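Local coordinates for carbohydrate-binding protein (PDB 6N1B) that probably hydrolyses the acetyl group from the nitrogen of N-acetylgalactosamine, as in blood group A antigens, and is bound here to the blood group B trisaccharide, at residues I80-N85 with P112-H117; D49-H54 with P75-I80. All coordinates share one frame; numbering follows the deposited sequence.

Contact 1: residues I80-N85 with P112-H117; sequences ISIYEN and PSTRYH. With FUC (alpha-L-fucopyranose), chain B; GLA (alpha-D-galactopyranose), chain C.
Ser81 and His117 meet through their beta carbons, CB to CB at 3.6 Å, and each sends its polar end on to a different sugar. In the conformer described here, the short side chain of Ser81 donates from OG to the ring oxygen O5 of fucose at 2.7 Å. His117 NE2 is paired with O3 of the alpha-galactose, also at 2.7 Å; O3 lies in the ring plane and the bond is nearly straight (173°), though either partner may be the donor. Fucose C2 sits over one face of the same imidazole, which thus serves both sugars, one by its edge and one by its face. Glu84 CG lies anti to the backbone N (chi1 -163°), from where the extended chain runs alongside His117, pointing the same way. OE1 comes obliquely to within 3.5 Å of CD2, with carboxylate and ring planes 33° apart.

These residues belong to neighbouring blades of what the five antiparallel sheets indicate is a five-bladed beta-propeller: 80-85 lies in the loop between strands 67-75 and 87-91 of one blade, while 112-117 leads into strand 116-126, an outermost strand of the next sheet.

Beyond the sugars the contact turns apolar. Ile82 CD1 presses on the backbone of Ser113, 3.6 Å from its C atom, and the Ile80 and Thr114 side chains cross at about a right angle, CD1 lying 3.9 Å from CG2. In the second shell, Asp141 fixes the rotation of the imidazole by bonding ND1 through OD2, while its OD1 bonds fucose. In the type I turn from Ser113 to Tyr116, Ser113 OG accepts from Arg115 N at 3.2 Å, forming an ST turn.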
ATOM      1  N   ILE A  80       2.761  18.491  -6.954  1.00 10.97           N
ATOM      2  CA  ILE A  80       4.178  18.120  -6.908  1.00 11.84           C
ATOM      3  C   ILE A  80       4.347  16.802  -6.243  1.00 11.96           C
ATOM      4  O   ILE A  80       3.807  16.609  -5.167  1.00 12.92           O
ATOM      5  CB  ILE A  80       5.053  19.235  -6.322  1.00 13.93           C
ATOM      6  CG1 ILE A  80       6.550  18.951  -6.405  1.00 16.76           C
ATOM      7  CG2 ILE A  80       4.639  19.602  -4.910  1.00 14.13           C
ATOM      8  CD1 ILE A  80       7.429  20.180  -6.238  1.00 18.09           C
ATOM      9  N   SER A  81       5.039  15.878  -6.967  1.00 11.64           N
ATOM     10  CA  SER A  81       5.214  14.514  -6.470  0.50 12.02           C
ATOM     11  C   SER A  81       6.560  14.251  -5.818  1.00 11.42           C
ATOM     12  O   SER A  81       6.886  13.128  -5.434  1.00 11.36           O
ATOM     13  CB  SER A  81       4.938  13.519  -7.617  0.50 13.96           C
ATOM     14  OG  SER A  81       3.565  13.611  -7.983  0.50 13.31           O
ATOM     15  N   ILE A  82       7.371  15.309  -5.661  1.00 10.59           N
ATOM     16  CA  ILE A  82       8.707  15.176  -5.216  1.00 11.20           C
ATOM     17  C   ILE A  82       8.920  14.734  -3.806  1.00 10.29           C
ATOM     18  O   ILE A  82       9.975  14.281  -3.413  1.00 11.29           O
ATOM     19  CB  ILE A  82       9.580  16.448  -5.550  1.00 12.21           C
ATOM     20  CG1 ILE A  82      11.034  16.065  -5.976  1.00 16.67           C
ATOM     21  CG2 ILE A  82       9.399  17.446  -4.425  1.00 14.17           C
ATOM     22  CD1 ILE A  82      11.931  17.163  -6.450  1.00 20.29           C
ATOM     23  N   TYR A  83       7.838  14.886  -2.987  1.00  9.67           N
ATOM     24  CA  TYR A  83       7.846  14.514  -1.552  1.00 10.61           C
ATOM     25  C   TYR A  83       7.391  13.108  -1.313  1.00 10.21           C
ATOM     26  O   TYR A  83       7.426  12.662  -0.134  1.00 10.53           O
ATOM     27  CB  TYR A  83       6.961  15.455  -0.733  1.00 10.21           C
ATOM     28  CG  TYR A  83       7.282  16.940  -0.921  1.00 11.80           C
ATOM     29  CD1 TYR A  83       8.507  17.461  -0.917  1.00 13.59           C
ATOM     30  CD2 TYR A  83       6.260  17.833  -1.122  1.00 13.03           C
ATOM     31  CE1 TYR A  83       8.800  18.826  -1.086  1.00 14.33           C
ATOM     32  CE2 TYR A  83       6.491  19.166  -1.314  1.00 12.39           C
ATOM     33  CZ  TYR A  83       7.759  19.654  -1.340  1.00 13.71           C
ATOM     34  OH  TYR A  83       8.021  20.989  -1.547  1.00 15.51           O
ATOM     35  N   GLU A  84       7.035  12.379  -2.361  1.00  9.51           N
ATOM     36  CA  GLU A  84       6.342  11.092  -2.272  1.00  9.56           C
ATOM     37  C   GLU A  84       7.311   9.927  -1.989  1.00  9.71           C
ATOM     38  O   GLU A  84       7.312   8.940  -2.748  1.00 10.28           O
ATOM     39  CB  GLU A  84       5.470  10.940  -3.512  1.00  9.59           C
ATOM     40  CG  GLU A  84       4.381   9.883  -3.419  1.00  9.73           C
ATOM     41  CD  GLU A  84       3.478   9.870  -4.538  1.00 11.99           C
ATOM     42  OE1 GLU A  84       3.645  10.663  -5.527  1.00 11.60           O
ATOM     43  OE2 GLU A  84       2.509   9.061  -4.524  1.00 18.27           O
ATOM     44  N   ASN A  85       8.040  10.039  -0.874  1.00  9.96           N
ATOM     45  CA  ASN A  85       9.203   9.177  -0.685  1.00  9.35           C
ATOM     46  C   ASN A  85       8.991   8.242   0.441  1.00  9.16           C
ATOM     47  O   ASN A  85       8.607   8.659   1.568  1.00 10.28           O
ATOM     48  CB  ASN A  85      10.425  10.037  -0.494  1.00 10.13           C
ATOM     49  CG  ASN A  85      10.526  11.030  -1.673  1.00  9.01           C
ATOM     50  OD1 ASN A  85      10.609  12.300  -1.423  1.00 12.55           O
ATOM     51  ND2 ASN A  85      10.514  10.545  -2.853  1.00  7.52           N
ATOM     52  N   PRO A 112      16.148  14.321  -7.324  1.00 15.38           N
ATOM     53  CA  PRO A 112      16.850  15.656  -7.532  1.00 16.69           C
ATOM     54  C   PRO A 112      16.061  16.647  -8.339  1.00 15.62           C
ATOM     55  O   PRO A 112      16.512  17.770  -8.449  1.00 20.52           O
ATOM     56  CB  PRO A 112      18.173  15.169  -8.345  1.00 23.56           C
ATOM     57  CG  PRO A 112      17.763  13.942  -9.026  1.00 20.67           C
ATOM     58  CD  PRO A 112      16.841  13.232  -8.008  1.00 17.23           C
ATOM     59  N   SER A 113      15.016  16.192  -8.995  1.00 15.74           N
ATOM     60  CA  SER A 113      14.147  17.032  -9.776  1.00 16.19           C
ATOM     61  C   SER A 113      12.772  16.472  -9.896  1.00 15.29           C
ATOM     62  O   SER A 113      12.571  15.281  -9.623  1.00 16.07           O
ATOM     63  CB  SER A 113      14.690  17.421 -11.166  1.00 21.30           C
ATOM     64  OG  SER A 113      14.379  16.333 -12.053  1.00 20.56           O
ATOM     65  N   THR A 114      11.832  17.273 -10.351  1.00 15.11           N
ATOM     66  CA  THR A 114      10.454  16.884 -10.592  1.00 15.95           C
ATOM     67  C   THR A 114      10.228  16.005 -11.838  1.00 14.70           C
ATOM     68  O   THR A 114       9.150  15.599 -12.111  1.00 17.40           O
ATOM     69  CB  THR A 114       9.467  18.041 -10.598  1.00 18.65           C
ATOM     70  OG1 THR A 114       9.845  18.950 -11.587  1.00 21.98           O
ATOM     71  CG2 THR A 114       9.433  18.777  -9.220  1.00 23.44           C
ATOM     72  N   ARG A 115      11.302  15.676 -12.570  1.00 14.07           N
ATOM     73  CA  ARG A 115      11.220  14.712 -13.648  1.00 14.24           C
ATOM     74  C   ARG A 115      10.849  13.326 -13.133  1.00 13.19           C
ATOM     75  O   ARG A 115      10.269  12.529 -13.876  1.00 14.58           O
ATOM     76  CB  ARG A 115      12.550  14.647 -14.425  1.00 15.35           C
ATOM     77  CG  ARG A 115      12.560  13.552 -15.524  1.00 14.68           C
ATOM     78  CD  ARG A 115      13.788  13.645 -16.344  1.00 16.13           C
ATOM     79  NE  ARG A 115      13.805  12.546 -17.272  1.00 17.79           N
ATOM     80  CZ  ARG A 115      14.607  12.409 -18.291  1.00 21.88           C
ATOM     81  NH1 ARG A 115      15.512  13.382 -18.607  1.00 23.39           N
ATOM     82  NH2 ARG A 115      14.509  11.295 -19.010  1.00 18.78           N
ATOM     83  N   TYR A 116      11.217  13.030 -11.875  1.00 12.89           N
ATOM     84  CA  TYR A 116      11.150  11.698 -11.293  1.00 12.63           C
ATOM     85  C   TYR A 116      10.266  11.694 -10.057  1.00 11.99           C
ATOM     86  O   TYR A 116      10.183  12.748  -9.394  1.00 12.32           O
ATOM     87  CB  TYR A 116      12.512  11.216 -10.809  1.00 14.04           C
ATOM     88  CG  TYR A 116      13.538  11.289 -11.901  1.00 11.83           C
ATOM     89  CD1 TYR A 116      13.748  10.223 -12.808  1.00 14.68           C
ATOM     90  CD2 TYR A 116      14.369  12.379 -11.999  1.00 14.43           C
ATOM     91  CE1 TYR A 116      14.670  10.274 -13.858  1.00 14.06           C
ATOM     92  CE2 TYR A 116      15.311  12.467 -13.066  1.00 16.17           C
ATOM     93  CZ  TYR A 116      15.429  11.438 -14.015  1.00 15.07           C
ATOM     94  OH  TYR A 116      16.324  11.466 -15.075  1.00 18.53           O
ATOM     95  N   HIS A 117       9.620  10.580  -9.761  1.00 10.96           N
ATOM     96  CA  HIS A 117       8.990  10.509  -8.443  1.00 10.08           C
ATOM     97  C   HIS A 117       8.920   9.067  -7.993  1.00  9.91           C
ATOM     98  O   HIS A 117       8.856   8.124  -8.799  1.00 10.88           O
ATOM     99  CB  HIS A 117       7.549  11.162  -8.408  1.00  9.34           C
ATOM    100  CG  HIS A 117       6.471  10.250  -8.965  1.00 10.00           C
ATOM    101  ND1 HIS A 117       6.318   9.991 -10.316  1.00 11.58           N
ATOM    102  CD2 HIS A 117       5.441   9.592  -8.345  1.00 11.15           C
ATOM    103  CE1 HIS A 117       5.259   9.201 -10.473  1.00 11.19           C
ATOM    104  NE2 HIS A 117       4.717   8.927  -9.292  1.00 11.05           N
TER
HETATM  105  C1  FUC B   2       1.948  12.445 -10.946  1.00 18.33           C
HETATM  106  C2  FUC B   2       3.255  12.182 -11.710  1.00 18.62           C
HETATM  107  C3  FUC B   2       3.548  13.356 -12.669  1.00 19.42           C
HETATM  108  C4  FUC B   2       3.690  14.634 -11.865  1.00 20.78           C
HETATM  109  C5  FUC B   2       2.390  14.885 -11.116  1.00 20.71           C
HETATM  110  C6  FUC B   2       2.376  16.114 -10.160  1.00 20.47           C
HETATM  111  O2  FUC B   2       3.102  10.976 -12.520  1.00 18.90           O
HETATM  112  O3  FUC B   2       4.816  13.132 -13.343  1.00 21.89           O
HETATM  113  O4  FUC B   2       4.781  14.500 -10.964  1.00 20.01           O
HETATM  114  O5  FUC B   2       2.099  13.716 -10.288  1.00 20.42           O
HETATM  115  C1  GLA C   3      -0.794   9.181 -10.192  1.00 16.88           C
HETATM  116  C2  GLA C   3       0.092   8.335  -9.218  1.00 14.12           C
HETATM  117  C3  GLA C   3       1.545   8.339  -9.719  1.00 22.29           C
HETATM  118  C4  GLA C   3       1.653   7.867 -11.215  1.00 15.92           C
HETATM  119  C5  GLA C   3       0.617   8.634 -12.095  1.00 18.54           C
HETATM  120  C6  GLA C   3       0.431   8.009 -13.417  1.00 20.19           C
HETATM  121  O2  GLA C   3       0.007   9.003  -7.904  1.00 20.90           O
HETATM  122  O3  GLA C   3       2.517   7.501  -8.710  1.00 20.41           O
HETATM  123  O4  GLA C   3       1.405   6.512 -11.183  1.00 18.65           O
HETATM  124  O5  GLA C   3      -0.761   8.546 -11.522  1.00 17.06           O
HETATM  125  O6  GLA C   3      -0.482   8.782 -14.310  1.00 14.53           O

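Contact 2: residues D49-H54 with P75-I80; sequences DDQVTH and PNVMRI
Gln51 O receives the backbone N of Asn76 at 3.0 Å. The same oxygen also takes a C-H...O contact from Pro75 CA at 3.2 Å. Beside this bond, Val52 and Pro75 form an antiparallel non-hydrogen-bonded pair whose side chains diverge; a proline suits such a position, which asks for no N-H toward its partner.

The Gln51 side chain leaves with CG opposite the carbonyl carbon (chi1 -61°) and then runs extended, crossing Val77 at about a right angle so that NE2 comes within 3.8 Å of Val77 CG1. Its buried amide is well satisfied: NE2 bonds Asp383 and Ala48 O, OE1 accepts from Trp387 N, and a water 3.0 Å from OE1 accepts from Met78 N at 2.9 Å. Thr53 lies side by side with Asn76. Its chi1 of -163° turns OG1 to Ser357 and sets the methyl CG2 4.0 Å from Asn76 CB, a division of labour that suits a branched residue with one polar and one apolar arm.

The arrangement is the open end of an antiparallel strand pair, 52-60 with 67-75, where one blade of the apparent beta-propeller gives way to its sugar-side loop.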
ATOM      1  N   ASP A  49       0.961  20.506   6.294  1.00  9.64           N
ATOM      2  CA  ASP A  49       1.905  19.492   6.721  1.00 10.29           C
ATOM      3  C   ASP A  49       1.240  18.113   6.788  1.00  9.86           C
ATOM      4  O   ASP A  49       0.073  17.968   6.986  1.00 10.11           O
ATOM      5  CB  ASP A  49       2.409  19.868   8.129  1.00 11.24           C
ATOM      6  CG  ASP A  49       3.410  21.004   8.173  1.00 13.13           C
ATOM      7  OD1 ASP A  49       3.968  21.419   7.152  1.00 15.68           O
ATOM      8  OD2 ASP A  49       3.635  21.486   9.298  1.00 20.37           O
ATOM      9  N   ASP A  50       2.120  17.077   6.808  1.00 10.81           N
ATOM     10  CA  ASP A  50       1.742  15.760   7.239  1.00 11.09           C
ATOM     11  C   ASP A  50       0.644  15.084   6.358  1.00  9.17           C
ATOM     12  O   ASP A  50      -0.103  14.232   6.818  1.00  9.63           O
ATOM     13  CB  ASP A  50       1.413  15.648   8.697  1.00 11.03           C
ATOM     14  CG  ASP A  50       2.560  16.057   9.583  1.00 12.91           C
ATOM     15  OD1 ASP A  50       3.707  15.835   9.211  1.00 12.91           O
ATOM     16  OD2 ASP A  50       2.336  16.726  10.605  1.00 21.33           O
ATOM     17  N   GLN A  51       0.604  15.500   5.076  1.00  8.39           N
ATOM     18  CA  GLN A  51      -0.237  14.822   4.106  1.00  8.90           C
ATOM     19  C   GLN A  51       0.473  13.516   3.625  1.00  7.58           C
ATOM     20  O   GLN A  51       1.658  13.577   3.298  1.00  9.24           O
ATOM     21  CB  GLN A  51      -0.612  15.733   2.945  1.00  8.64           C
ATOM     22  CG  GLN A  51      -1.412  16.968   3.366  1.00  8.58           C
ATOM     23  CD  GLN A  51      -1.776  17.789   2.187  1.00  9.43           C
ATOM     24  OE1 GLN A  51      -2.519  17.275   1.330  1.00 10.20           O
ATOM     25  NE2 GLN A  51      -1.266  19.010   2.083  1.00  8.95           N
ATOM     26  N   VAL A  52      -0.334  12.446   3.570  1.00  8.04           N
ATOM     27  CA  VAL A  52       0.228  11.128   3.436  1.00  8.48           C
ATOM     28  C   VAL A  52      -0.793  10.245   2.695  1.00  8.73           C
ATOM     29  O   VAL A  52      -2.004  10.476   2.736  1.00  8.97           O
ATOM     30  CB  VAL A  52       0.582  10.473   4.781  1.00  8.92           C
ATOM     31  CG1 VAL A  52       1.811  11.146   5.434  1.00  8.91           C
ATOM     32  CG2 VAL A  52      -0.602  10.500   5.751  1.00  9.20           C
ATOM     33  N   THR A  53      -0.225   9.186   2.011  1.00  7.76           N
ATOM     34  CA  THR A  53      -1.062   8.217   1.293  1.00  8.50           C
ATOM     35  C   THR A  53      -0.413   6.876   1.235  1.00  8.51           C
ATOM     36  O   THR A  53       0.767   6.704   1.562  1.00  9.01           O
ATOM     37  CB  THR A  53      -1.377   8.826  -0.145  1.00  8.32           C
ATOM     38  OG1 THR A  53      -2.475   8.124  -0.690  1.00  9.06           O
ATOM     39  CG2 THR A  53      -0.176   8.711  -1.033  1.00  8.89           C
ATOM     40  N   HIS A  54      -1.226   5.946   0.752  1.00  7.99           N
ATOM     41  CA  HIS A  54      -0.711   4.626   0.402  1.00  8.55           C
ATOM     42  C   HIS A  54       0.095   3.927   1.516  1.00  7.68           C
ATOM     43  O   HIS A  54       1.279   3.606   1.383  1.00  8.84           O
ATOM     44  CB  HIS A  54       0.076   4.675  -0.897  1.00  8.18           C
ATOM     45  CG  HIS A  54       0.297   3.378  -1.625  1.00  7.90           C
ATOM     46  ND1 HIS A  54       1.020   2.259  -1.200  1.00 11.03           N
ATOM     47  CD2 HIS A  54      -0.152   3.183  -2.914  1.00  6.35           C
ATOM     48  CE1 HIS A  54       0.969   1.402  -2.257  1.00  6.94           C
ATOM     49  NE2 HIS A  54       0.262   1.934  -3.243  1.00 11.81           N
ATOM     50  N   PRO A  75       4.481  10.386   2.066  1.00  8.82           N
ATOM     51  CA  PRO A  75       3.876  11.669   1.977  1.00  9.23           C
ATOM     52  C   PRO A  75       3.387  11.960   0.612  1.00  8.98           C
ATOM     53  O   PRO A  75       3.881  11.422  -0.393  1.00  9.58           O
ATOM     54  CB  PRO A  75       5.071  12.661   2.310  1.00  9.23           C
ATOM     55  CG  PRO A  75       5.994  11.784   3.149  1.00 10.28           C
ATOM     56  CD  PRO A  75       5.899  10.459   2.465  1.00 10.04           C
ATOM     57  N   ASN A  76       2.402  12.861   0.449  1.00  9.34           N
ATOM     58  CA  ASN A  76       2.047  13.381  -0.874  1.00  9.94           C
ATOM     59  C   ASN A  76       1.257  14.657  -0.727  1.00 10.20           C
ATOM     60  O   ASN A  76       0.528  14.821   0.249  1.00 10.57           O
ATOM     61  CB  ASN A  76       1.270  12.370  -1.725  1.00 11.66           C
ATOM     62  CG  ASN A  76       1.472  12.589  -3.216  1.00 12.14           C
ATOM     63  OD1 ASN A  76       2.482  13.154  -3.637  1.00 12.61           O
ATOM     64  ND2 ASN A  76       0.445  12.119  -4.015  1.00 18.38           N
ATOM     65  N   VAL A  77       1.386  15.535  -1.738  1.00  9.27           N
ATOM     66  CA  VAL A  77       0.560  16.749  -1.873  1.00  9.76           C
ATOM     67  C   VAL A  77       0.140  16.871  -3.325  1.00  9.98           C
ATOM     68  O   VAL A  77       0.805  16.300  -4.207  1.00 10.87           O
ATOM     69  CB  VAL A  77       1.379  18.014  -1.417  1.00 10.01           C
ATOM     70  CG1 VAL A  77       1.797  17.885   0.042  1.00 10.27           C
ATOM     71  CG2 VAL A  77       2.531  18.300  -2.308  1.00 10.20           C
ATOM     72  N   MET A  78      -0.873  17.659  -3.586  1.00  9.66           N
ATOM     73  CA  MET A  78      -1.215  18.016  -4.948  1.00  9.89           C
ATOM     74  C   MET A  78      -0.149  18.877  -5.585  1.00 10.65           C
ATOM     75  O   MET A  78       0.588  19.625  -4.951  1.00 11.91           O
ATOM     76  CB  MET A  78      -2.528  18.767  -4.994  1.00 11.25           C
ATOM     77  CG  MET A  78      -3.763  17.945  -4.511  1.00 10.10           C
ATOM     78  SD  MET A  78      -4.049  16.397  -5.359  1.00 12.35           S
ATOM     79  CE  MET A  78      -4.613  16.978  -6.921  1.00 13.66           C
ATOM     80  N   ARG A  79      -0.045  18.673  -6.934  1.00 10.90           N
ATOM     81  CA  ARG A  79       0.742  19.490  -7.826  1.00 11.86           C
ATOM     82  C   ARG A  79       2.215  19.121  -7.970  1.00 11.69           C
ATOM     83  O   ARG A  79       2.874  19.506  -8.933  1.00 15.52           O
ATOM     84  CB  ARG A  79       0.611  20.958  -7.598  1.00 12.42           C
ATOM     85  CG  ARG A  79      -0.831  21.523  -7.502  1.00 12.33           C
ATOM     86  CD  ARG A  79      -0.832  22.990  -7.716  1.00 12.91           C
ATOM     87  NE  ARG A  79      -2.157  23.527  -7.443  1.00 13.07           N
ATOM     88  CZ  ARG A  79      -2.448  24.825  -7.587  1.00 13.55           C
ATOM     89  NH1 ARG A  79      -1.514  25.682  -8.015  1.00 13.70           N
ATOM     90  NH2 ARG A  79      -3.689  25.230  -7.260  1.00 15.35           N
ATOM     91  N   ILE A  80       2.761  18.491  -6.954  1.00 10.97           N
ATOM     92  CA  ILE A  80       4.178  18.120  -6.908  1.00 11.84           C
ATOM     93  C   ILE A  80       4.347  16.802  -6.243  1.00 11.96           C
ATOM     94  O   ILE A  80       3.807  16.609  -5.167  1.00 12.92           O
ATOM     95  CB  ILE A  80       5.053  19.235  -6.322  1.00 13.93           C
ATOM     96  CG1 ILE A  80       6.550  18.951  -6.405  1.00 16.76           C
ATOM     97  CG2 ILE A  80       4.639  19.602  -4.910  1.00 14.13           C
ATOM     98  CD1 ILE A  80       7.429  20.180  -6.238  1.00 18.09           C
TER
HETATM   99  O   HOH W   1      -2.341  18.648  -1.348  1.00 13.22           O

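Contact 2 is wholly buried and contact 1 only partly, with Thr114 exposed at its margin. Their centres lie 11 Å apart, and they share Ile80, since 75-80 runs straight on into 80-85. Contact 2 lies where strands 52-60 and 67-75 of one sheet run out into loops; a backbone hydrogen bond crosses it, and a water bonded to Met78 N lies near Gln51 OE1. Contact 1 joins a loop of one blade to the loop and strand start of the next without a direct hydrogen bond between its segments: carbon packing and the bound sugars link them. The loop also folds back on its own start, with Glu84 CG 3.4 Å from Pro75 O. Both contribute to the glycan pocket, Ser81 and His117 from contact 1 and Arg79 from 75-80.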